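Local coordinates for protein probable translation initiation factor eIF-2B subunit delta (Schizosaccharomyces pombe, PDB 5B04) that forms part of the eIF2B complex, which catalyses the exchange of GDP for GTP on the gamma subunit of initiation factor eIF2, at residues G[128-132]-G[200-206]; G[160-164]-G[377-381]; G[346-350]-G[452-456]. All blocks are in the same frame, centred on the assembly; numbering follows the deposited sequence.

Overall arrangement
The three contacts run across the chain, with contact 2 in the middle: its centre lies about 20 Å from that of contact 1 and about 15 Å from that of contact 3. Contacts 1 and 3 do not touch, their nearest atoms being about 14 Å apart. Contact 2 holds the two phosphate ions at the start of helix 160-177. R163 of this helix joins it to contact 1, where P206 O lies 3.2 Å from R163 NH2 and R205 NH2 lies 3.1 Å from R163 NH1, beside the chain P phosphate. F381 joins it to contact 3, its CD2 resting 3.6 Å from V455 CG1. Contact 3 faces the beta subunit.

Contact 1 (G[128-132]-G[200-206]); sequences WRRRR and YLVSTRP
R131 lies along the end of helix 186-204, and its side chain meets S203 at both its root and its tip. The first touch is made by CB, 3.6 Å from S203 O, the carbonyl that also faces the R131 backbone N. CG then leaves trans to the backbone N (chi1 173°), and further bends at the next two bonds carry the chain around the serine. NE passes 3.8 Å from S203 OG. CZ lies a little farther off, and NH2 comes to 3.6 Å from the same OG, so the serine oxygen sits at the edge of the guanidinium, near its plane. NH2 also reaches the rim of the Y200 ring, at 4.1 Å from CD1, with the two flat groups 41° apart.

R130 works differently. Its guanidinium lays one face over P206, whose CD stands 3.7 Å from CZ, and the two side chains cross at about a right angle. Its NH1 is held in turn by R129 O, at 3.2 Å, and by D127 O, two carbonyls of its own loop that fix the plane lying against the proline. The flank of T204 faces R131 O, with CB 4.0 Å away.

The extended loop preceding helix 143-154 is thus laid across the last turn of helix 186-204. From that turn, Y200 and L201 pack on V145 of helix 143-154, while R205 extends to strand 425-435, touching K431 and Y432 and forming a salt bridge with E394.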
loop_
_atom_site.group_PDB
_atom_site.type_symbol
_atom_site.label_atom_id
_atom_site.label_comp_id
_atom_site.label_asym_id
_atom_site.label_seq_id
_atom_site.Cartn_x
_atom_site.Cartn_y
_atom_site.Cartn_z
ATOM N N TRP G 128 17.683 -17.018 -13.886
ATOM C CA TRP G 128 18.599 -16.212 -14.683
ATOM C C TRP G 128 19.470 -17.065 -15.601
ATOM O O TRP G 128 20.169 -16.540 -16.469
ATOM C CB TRP G 128 19.485 -15.363 -13.771
ATOM C CG TRP G 128 20.284 -16.177 -12.801
ATOM C CD1 TRP G 128 19.888 -16.600 -11.565
ATOM C CD2 TRP G 128 21.615 -16.672 -12.988
ATOM N NE1 TRP G 128 20.891 -17.327 -10.970
ATOM C CE2 TRP G 128 21.962 -17.385 -11.822
ATOM C CE3 TRP G 128 22.548 -16.581 -14.025
ATOM C CZ2 TRP G 128 23.201 -18.003 -11.667
ATOM C CZ3 TRP G 128 23.777 -17.195 -13.869
ATOM C CH2 TRP G 128 24.092 -17.896 -12.699
ATOM N N ARG G 129 19.428 -18.379 -15.407
ATOM C CA ARG G 129 20.235 -19.294 -16.208
ATOM C C ARG G 129 19.725 -19.395 -17.641
ATOM O O ARG G 129 18.544 -19.652 -17.875
ATOM C CB ARG G 129 20.265 -20.682 -15.567
ATOM C CG ARG G 129 21.052 -20.745 -14.270
ATOM C CD ARG G 129 21.046 -22.148 -13.689
ATOM N NE ARG G 129 21.858 -22.236 -12.479
ATOM C CZ ARG G 129 21.428 -21.908 -11.266
ATOM N NH1 ARG G 129 20.189 -21.465 -11.096
ATOM N NH2 ARG G 129 22.236 -22.021 -10.221
ATOM N N ARG G 130 20.627 -19.188 -18.595
ATOM C CA ARG G 130 20.286 -19.267 -20.010
ATOM C C ARG G 130 21.310 -20.097 -20.778
ATOM O O ARG G 130 22.423 -20.321 -20.304
ATOM C CB ARG G 130 20.196 -17.867 -20.624
ATOM C CG ARG G 130 19.139 -16.963 -20.013
ATOM C CD ARG G 130 17.735 -17.471 -20.296
ATOM N NE ARG G 130 16.722 -16.471 -19.969
ATOM C CZ ARG G 130 16.168 -16.330 -18.769
ATOM N NH1 ARG G 130 16.529 -17.126 -17.772
ATOM N NH2 ARG G 130 15.255 -15.392 -18.565
ATOM N N ARG G 131 20.920 -20.552 -21.963
ATOM C CA ARG G 131 21.846 -21.210 -22.877
ATOM C C ARG G 131 21.944 -20.426 -24.180
ATOM O O ARG G 131 21.022 -20.443 -24.996
ATOM C CB ARG G 131 21.514 -22.695 -23.027
ATOM C CG ARG G 131 22.331 -23.397 -24.099
ATOM C CD ARG G 131 22.867 -24.738 -23.623
ATOM N NE ARG G 131 21.802 -25.690 -23.327
ATOM C CZ ARG G 131 22.010 -26.933 -22.906
ATOM N NH1 ARG G 131 23.247 -27.379 -22.734
ATOM N NH2 ARG G 131 20.981 -27.733 -22.659
ATOM N N ARG G 132 23.062 -19.736 -24.369
ATOM C CA ARG G 132 23.253 -18.876 -25.523
ATOM C C ARG G 132 23.845 -19.536 -26.815
ATOM O O ARG G 132 23.632 -19.132 -27.957
ATOM C CB ARG G 132 24.025 -17.644 -25.048
ATOM C CG ARG G 132 23.237 -16.757 -24.092
ATOM C CD ARG G 132 24.031 -15.525 -23.691
ATOM N NE ARG G 132 23.313 -14.704 -22.720
ATOM C CZ ARG G 132 23.837 -13.637 -22.126
ATOM N NH1 ARG G 132 25.072 -13.268 -22.419
ATOM N NH2 ARG G 132 23.128 -12.936 -21.252
ATOM N N TYR G 200 15.343 -28.790 -23.566
ATOM C CA TYR G 200 16.383 -27.994 -24.204
ATOM C C TYR G 200 15.884 -26.585 -24.503
ATOM O O TYR G 200 16.599 -25.606 -24.290
ATOM C CB TYR G 200 16.861 -28.671 -25.491
ATOM C CG TYR G 200 17.620 -27.757 -26.429
ATOM C CD1 TYR G 200 18.946 -27.424 -26.185
ATOM C CD2 TYR G 200 17.011 -27.236 -27.564
ATOM C CE1 TYR G 200 19.642 -26.589 -27.042
ATOM C CE2 TYR G 200 17.698 -26.402 -28.425
ATOM C CZ TYR G 200 19.013 -26.082 -28.160
ATOM O OH TYR G 200 19.699 -25.253 -29.018
ATOM N N LEU G 201 14.652 -26.492 -24.991
ATOM C CA LEU G 201 14.065 -25.211 -25.370
ATOM C C LEU G 201 13.845 -24.292 -24.172
ATOM O O LEU G 201 14.031 -23.079 -24.272
ATOM C CB LEU G 201 12.739 -25.432 -26.103
ATOM C CG LEU G 201 12.847 -25.946 -27.538
ATOM C CD1 LEU G 201 11.469 -26.211 -28.116
ATOM C CD2 LEU G 201 13.609 -24.956 -28.403
ATOM N N VAL G 202 13.455 -24.871 -23.041
ATOM C CA VAL G 202 13.189 -24.082 -21.844
ATOM C C VAL G 202 14.498 -23.611 -21.211
ATOM O O VAL G 202 14.509 -22.692 -20.391
ATOM C CB VAL G 202 12.361 -24.880 -20.809
ATOM C CG1 VAL G 202 13.243 -25.862 -20.053
ATOM C CG2 VAL G 202 11.655 -23.937 -19.843
ATOM N N SER G 203 15.603 -24.237 -21.606
ATOM C CA SER G 203 16.918 -23.857 -21.102
ATOM C C SER G 203 17.496 -22.701 -21.911
ATOM O O SER G 203 18.373 -21.980 -21.438
ATOM C CB SER G 203 17.874 -25.051 -21.127
ATOM O OG SER G 203 18.126 -25.477 -22.454
ATOM N N THR G 204 17.002 -22.532 -23.134
ATOM C CA THR G 204 17.400 -21.406 -23.971
ATOM C C THR G 204 16.574 -20.180 -23.605
ATOM O O THR G 204 17.078 -19.056 -23.587
ATOM C CB THR G 204 17.231 -21.715 -25.470
ATOM O OG1 THR G 204 15.837 -21.805 -25.791
ATOM C CG2 THR G 204 17.922 -23.022 -25.830
ATOM N N ARG G 205 15.296 -20.412 -23.318
ATOM C CA ARG G 205 14.399 -19.367 -22.839
ATOM C C ARG G 205 13.162 -19.982 -22.194
ATOM O O ARG G 205 12.558 -20.894 -22.761
ATOM C CB ARG G 205 13.984 -18.431 -23.975
ATOM C CG ARG G 205 12.904 -17.443 -23.562
ATOM C CD ARG G 205 12.678 -16.348 -24.584
ATOM N NE ARG G 205 11.862 -15.278 -24.018
ATOM C CZ ARG G 205 11.145 -14.421 -24.734
ATOM N NH1 ARG G 205 11.136 -14.501 -26.057
ATOM N NH2 ARG G 205 10.433 -13.482 -24.125
ATOM N N PRO G 206 12.788 -19.486 -21.002
ATOM C CA PRO G 206 11.585 -19.925 -20.285
ATOM C C PRO G 206 10.340 -19.918 -21.170
ATOM O O PRO G 206 10.123 -18.968 -21.924
ATOM C CB PRO G 206 11.460 -18.898 -19.158
ATOM C CG PRO G 206 12.862 -18.482 -18.893
ATOM C CD PRO G 206 13.554 -18.492 -20.229
#

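Contact 2 (G[160-164]-G[377-381]); sequences SNQRC and ESYKF. With PO4 (phosphate ion), chain P; PO4 (phosphate ion), chain O.
N161 spends both ends of its side-chain amide on the loop 377-381, accepting with one and donating with the other. Its OD1 accepts a hydrogen bond from Y379 OH at 3.0 Å, the hydroxyl being tilted 28° from the carbonyl plane. The amide plane stands 30° from the tyrosine ring, and OD1 lies at the edge of that ring. On the other branch ND2 gives a nearly straight bond to E377 OE1, also 3.0 Å long. This bond lies close to the amide plane but meets the carboxylate from above, since the two planes are almost perpendicular (83°). Two bonds therefore fix the flip of the amide.

E377 OE2 forms a salt bridge with K380 NZ, the hydrogen bond within it being weak; the same NZ is also bound to G343 O. The lysine lays its CG over one face of the Y379 ring. C164 brings its sulfur to that ring obliquely, with SG 3.5 Å from CE2.

The loop follows strand 372-375 of the mostly parallel, Rossmann-like sheet, so the contact joins the carboxyl-terminal end of that strand to the start of helix 160-177 in the helical part of the chain. Phosphate ions, probably from the crystallisation liquor, occupy the cleft there, a position consistent with the sugar-phosphate pockets of relatives in this family. S160 N donates a hydrogen bond to O3 of the chain P ion, 2.6 Å away, as backbone amides at a helix start commonly do with anions. S160 OG lies between both phosphates, 2.7 Å from O3 of the chain O ion. K380 NZ stands 3.8 Å from that same oxygen, and S277 and Y432 supply further phosphate hydrogen bonds.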
loop_
_atom_site.group_PDB
_atom_site.type_symbol
_atom_site.label_atom_id
_atom_site.label_comp_id
_atom_site.label_asym_id
_atom_site.label_seq_id
_atom_site.Cartn_x
_atom_site.Cartn_y
_atom_site.Cartn_z
ATOM N N SER G 160 4.777 -14.172 -27.924
ATOM C CA SER G 160 4.017 -15.382 -27.584
ATOM C C SER G 160 3.230 -16.027 -28.725
ATOM O O SER G 160 3.227 -17.250 -28.864
ATOM C CB SER G 160 3.050 -15.075 -26.438
ATOM O OG SER G 160 2.098 -14.098 -26.821
ATOM N N ASN G 161 2.555 -15.210 -29.529
ATOM C CA ASN G 161 1.736 -15.731 -30.619
ATOM C C ASN G 161 2.563 -16.484 -31.655
ATOM O O ASN G 161 2.247 -17.621 -32.006
ATOM C CB ASN G 161 0.963 -14.598 -31.295
ATOM C CG ASN G 161 -0.533 -14.699 -31.070
ATOM O OD1 ASN G 161 -1.079 -15.793 -30.932
ATOM N ND2 ASN G 161 -1.205 -13.554 -31.034
ATOM N N GLN G 162 3.626 -15.847 -32.135
ATOM C CA GLN G 162 4.491 -16.459 -33.135
ATOM C C GLN G 162 5.341 -17.565 -32.517
ATOM O O GLN G 162 5.658 -18.556 -33.177
ATOM C CB GLN G 162 5.387 -15.406 -33.789
ATOM C CG GLN G 162 6.060 -15.878 -35.067
ATOM C CD GLN G 162 5.061 -16.251 -36.145
ATOM O OE1 GLN G 162 4.047 -15.577 -36.328
ATOM N NE2 GLN G 162 5.341 -17.333 -36.862
ATOM N N ARG G 163 5.707 -17.387 -31.249
ATOM C CA ARG G 163 6.459 -18.398 -30.509
ATOM C C ARG G 163 5.707 -19.721 -30.488
ATOM O O ARG G 163 6.299 -20.786 -30.649
ATOM C CB ARG G 163 6.734 -17.932 -29.076
ATOM C CG ARG G 163 7.768 -16.829 -28.973
ATOM C CD ARG G 163 7.745 -16.120 -27.632
ATOM N NE ARG G 163 8.394 -16.883 -26.573
ATOM C CZ ARG G 163 8.498 -16.460 -25.318
ATOM N NH1 ARG G 163 7.994 -15.283 -24.972
ATOM N NH2 ARG G 163 9.105 -17.211 -24.409
ATOM N N CYS G 164 4.396 -19.639 -30.293
ATOM C CA CYS G 164 3.556 -20.825 -30.217
ATOM C C CYS G 164 3.419 -21.502 -31.578
ATOM O O CYS G 164 3.496 -22.727 -31.679
ATOM C CB CYS G 164 2.176 -20.463 -29.670
ATOM S SG CYS G 164 1.154 -21.887 -29.247
ATOM N N GLU G 377 -6.047 -14.020 -27.312
ATOM C CA GLU G 377 -6.626 -15.279 -27.763
ATOM C C GLU G 377 -6.931 -16.166 -26.559
ATOM O O GLU G 377 -6.252 -16.086 -25.535
ATOM C CB GLU G 377 -5.682 -15.990 -28.736
ATOM C CG GLU G 377 -5.541 -15.316 -30.101
ATOM C CD GLU G 377 -4.593 -14.126 -30.096
ATOM O OE1 GLU G 377 -4.182 -13.693 -31.194
ATOM O OE2 GLU G 377 -4.259 -13.621 -29.005
ATOM N N SER G 378 -7.953 -17.007 -26.683
ATOM C CA SER G 378 -8.440 -17.801 -25.557
ATOM C C SER G 378 -7.414 -18.803 -25.037
ATOM O O SER G 378 -7.347 -19.061 -23.836
ATOM C CB SER G 378 -9.719 -18.546 -25.945
ATOM O OG SER G 378 -9.480 -19.438 -27.020
ATOM N N TYR G 379 -6.615 -19.365 -25.939
ATOM C CA TYR G 379 -5.668 -20.411 -25.564
ATOM C C TYR G 379 -4.520 -19.866 -24.720
ATOM O O TYR G 379 -3.715 -20.631 -24.187
ATOM C CB TYR G 379 -5.117 -21.109 -26.810
ATOM C CG TYR G 379 -3.995 -20.365 -27.495
ATOM C CD1 TYR G 379 -4.242 -19.208 -28.222
ATOM C CD2 TYR G 379 -2.687 -20.826 -27.424
ATOM C CE1 TYR G 379 -3.216 -18.527 -28.853
ATOM C CE2 TYR G 379 -1.657 -20.152 -28.050
ATOM C CZ TYR G 379 -1.927 -19.005 -28.763
ATOM O OH TYR G 379 -0.902 -18.331 -29.388
ATOM N N LYS G 380 -4.446 -18.544 -24.601
ATOM C CA LYS G 380 -3.424 -17.912 -23.778
ATOM C C LYS G 380 -3.960 -17.595 -22.383
ATOM O O LYS G 380 -3.282 -16.955 -21.579
ATOM C CB LYS G 380 -2.898 -16.643 -24.453
ATOM C CG LYS G 380 -2.090 -16.920 -25.712
ATOM C CD LYS G 380 -1.365 -15.682 -26.210
ATOM C CE LYS G 380 -2.341 -14.623 -26.689
ATOM N NZ LYS G 380 -1.646 -13.491 -27.363
ATOM N N PHE G 381 -5.178 -18.047 -22.103
ATOM C CA PHE G 381 -5.729 -17.953 -20.756
ATOM C C PHE G 381 -5.022 -18.981 -19.884
ATOM O O PHE G 381 -4.622 -20.039 -20.371
ATOM C CB PHE G 381 -7.244 -18.194 -20.742
ATOM C CG PHE G 381 -8.060 -17.095 -21.378
ATOM C CD1 PHE G 381 -7.464 -16.104 -22.144
ATOM C CD2 PHE G 381 -9.433 -17.055 -21.199
ATOM C CE1 PHE G 381 -8.223 -15.104 -22.724
ATOM C CE2 PHE G 381 -10.196 -16.056 -21.775
ATOM C CZ PHE G 381 -9.590 -15.080 -22.538
HETATM P P PO4 P . 5.104 -11.651 -25.353
HETATM O O1 PO4 P . 4.291 -10.687 -24.522
HETATM O O2 PO4 P . 5.403 -12.890 -24.543
HETATM O O3 PO4 P . 4.318 -12.034 -26.584
HETATM O O4 PO4 P . 6.400 -10.995 -25.766
HETATM P P PO4 O . 1.999 -10.735 -29.257
HETATM O O1 PO4 O . 0.794 -9.825 -29.300
HETATM O O2 PO4 O . 3.125 -10.042 -28.527
HETATM O O3 PO4 O . 1.639 -12.013 -28.536
HETATM O O4 PO4 O . 2.437 -11.059 -30.664
#

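Contact 3 (G[346-350]-G[452-456]); sequences MLSNG and STSVP
G350 presses its bare backbone against T453, their CA atoms 4.0 Å apart, and this is the tight part of the contact. With phi at 100°, the backbone itself calls for glycine, since a CB would be jammed against the carbonyl O of N349. S452 holds the same glycine from beside it. Its OG donates to G350 O at 3.1 Å, lying in the carbonyl plane on a lone pair, a position given by a chi1 of 62° that sets OG between the backbone N and the carbonyl carbon. S452 O receives the G350 CA in a CA-H...O contact of 3.2 Å. With an alanine here, G350 O is likely to lose this donor, and the turn its one hydrogen bond to the segment 452-456.

The glycine closes a type I turn, L347 to G350, which links strands 345-346 and 352-355 in a beta hairpin. Next to it M346 and V455 cross, CG to CG2 at 3.6 Å, while V455 CG1 lies 3.8 Å from L347 O. P456 CD abuts S348 O, and S348 OG is bound elsewhere, to T382 O.

The other side is looser. N349 turns away from the helix start, and its carbonyl reaches T453 CG2 at 4.5 Å. The beta subunit covers this side, its P380 on N349; its Y383 also packs on P456.

One hydroxyl-to-carbonyl bond, close backbones and the M346-V455 side-chain packing make up the contact, which suggests that the fit between hairpin turn and helix start probably depends more on backbone shape than on charge.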
loop_
_atom_site.group_PDB
_atom_site.type_symbol
_atom_site.label_atom_id
_atom_site.label_comp_id
_atom_site.label_asym_id
_atom_site.label_seq_id
_atom_site.Cartn_x
_atom_site.Cartn_y
_atom_site.Cartn_z
ATOM N N MET G 346 -3.663 -14.015 -20.036
ATOM C CA MET G 346 -4.679 -13.406 -19.189
ATOM C C MET G 346 -4.903 -14.275 -17.955
ATOM O O MET G 346 -5.305 -15.433 -18.067
ATOM C CB MET G 346 -5.986 -13.215 -19.960
ATOM C CG MET G 346 -6.936 -12.213 -19.329
ATOM S SD MET G 346 -6.455 -10.504 -19.645
ATOM C CE MET G 346 -6.453 -10.481 -21.434
ATOM N N LEU G 347 -4.633 -13.715 -16.781
ATOM C CA LEU G 347 -4.695 -14.472 -15.533
ATOM C C LEU G 347 -6.132 -14.753 -15.100
ATOM O O LEU G 347 -7.056 -14.027 -15.465
ATOM C CB LEU G 347 -3.945 -13.727 -14.430
ATOM C CG LEU G 347 -2.465 -13.476 -14.728
ATOM C CD1 LEU G 347 -1.857 -12.549 -13.690
ATOM C CD2 LEU G 347 -1.702 -14.791 -14.793
ATOM N N SER G 348 -6.307 -15.808 -14.308
ATOM C CA SER G 348 -7.637 -16.289 -13.940
ATOM C C SER G 348 -8.383 -15.365 -12.982
ATOM O O SER G 348 -9.589 -15.511 -12.794
ATOM C CB SER G 348 -7.539 -17.686 -13.325
ATOM O OG SER G 348 -7.267 -18.657 -14.319
ATOM N N ASN G 349 -7.675 -14.421 -12.372
ATOM C CA ASN G 349 -8.329 -13.451 -11.501
ATOM C C ASN G 349 -8.790 -12.235 -12.296
ATOM O O ASN G 349 -9.346 -11.290 -11.738
ATOM C CB ASN G 349 -7.402 -13.017 -10.365
ATOM C CG ASN G 349 -6.325 -12.057 -10.826
ATOM O OD1 ASN G 349 -5.616 -12.321 -11.796
ATOM N ND2 ASN G 349 -6.203 -10.931 -10.133
ATOM N N GLY G 350 -8.552 -12.270 -13.603
ATOM C CA GLY G 350 -8.975 -11.201 -14.488
ATOM C C GLY G 350 -7.858 -10.235 -14.828
ATOM O O GLY G 350 -8.058 -9.282 -15.580
ATOM N N SER G 452 -12.979 -9.012 -18.057
ATOM C CA SER G 452 -11.756 -9.792 -17.890
ATOM C C SER G 452 -11.877 -10.823 -16.773
ATOM O O SER G 452 -11.179 -11.835 -16.772
ATOM C CB SER G 452 -10.570 -8.866 -17.614
ATOM O OG SER G 452 -10.763 -8.139 -16.412
ATOM N N THR G 453 -12.774 -10.564 -15.829
ATOM C CA THR G 453 -12.966 -11.440 -14.681
ATOM C C THR G 453 -13.628 -12.765 -15.056
ATOM O O THR G 453 -13.635 -13.706 -14.262
ATOM C CB THR G 453 -13.814 -10.753 -13.598
ATOM O OG1 THR G 453 -15.118 -10.469 -14.120
ATOM C CG2 THR G 453 -13.160 -9.453 -13.157
ATOM N N SER G 454 -14.182 -12.840 -16.263
ATOM C CA SER G 454 -14.876 -14.046 -16.704
ATOM C C SER G 454 -13.939 -15.008 -17.435
ATOM O O SER G 454 -14.389 -15.899 -18.152
ATOM C CB SER G 454 -16.063 -13.687 -17.603
ATOM O OG SER G 454 -15.629 -13.219 -18.867
ATOM N N VAL G 455 -12.638 -14.821 -17.247
ATOM C CA VAL G 455 -11.641 -15.715 -17.834
ATOM C C VAL G 455 -11.744 -17.169 -17.341
ATOM O O VAL G 455 -11.756 -18.087 -18.163
ATOM C CB VAL G 455 -10.204 -15.190 -17.582
ATOM C CG1 VAL G 455 -9.186 -16.320 -17.657
ATOM C CG2 VAL G 455 -9.865 -14.097 -18.575
ATOM N N PRO G 456 -11.830 -17.396 -16.011
ATOM C CA PRO G 456 -11.859 -18.802 -15.585
ATOM C C PRO G 456 -13.121 -19.541 -16.025
ATOM O O PRO G 456 -13.142 -20.773 -16.024
ATOM C CB PRO G 456 -11.792 -18.705 -14.058
ATOM C CG PRO G 456 -12.350 -17.370 -13.743
ATOM C CD PRO G 456 -11.899 -16.481 -14.856
#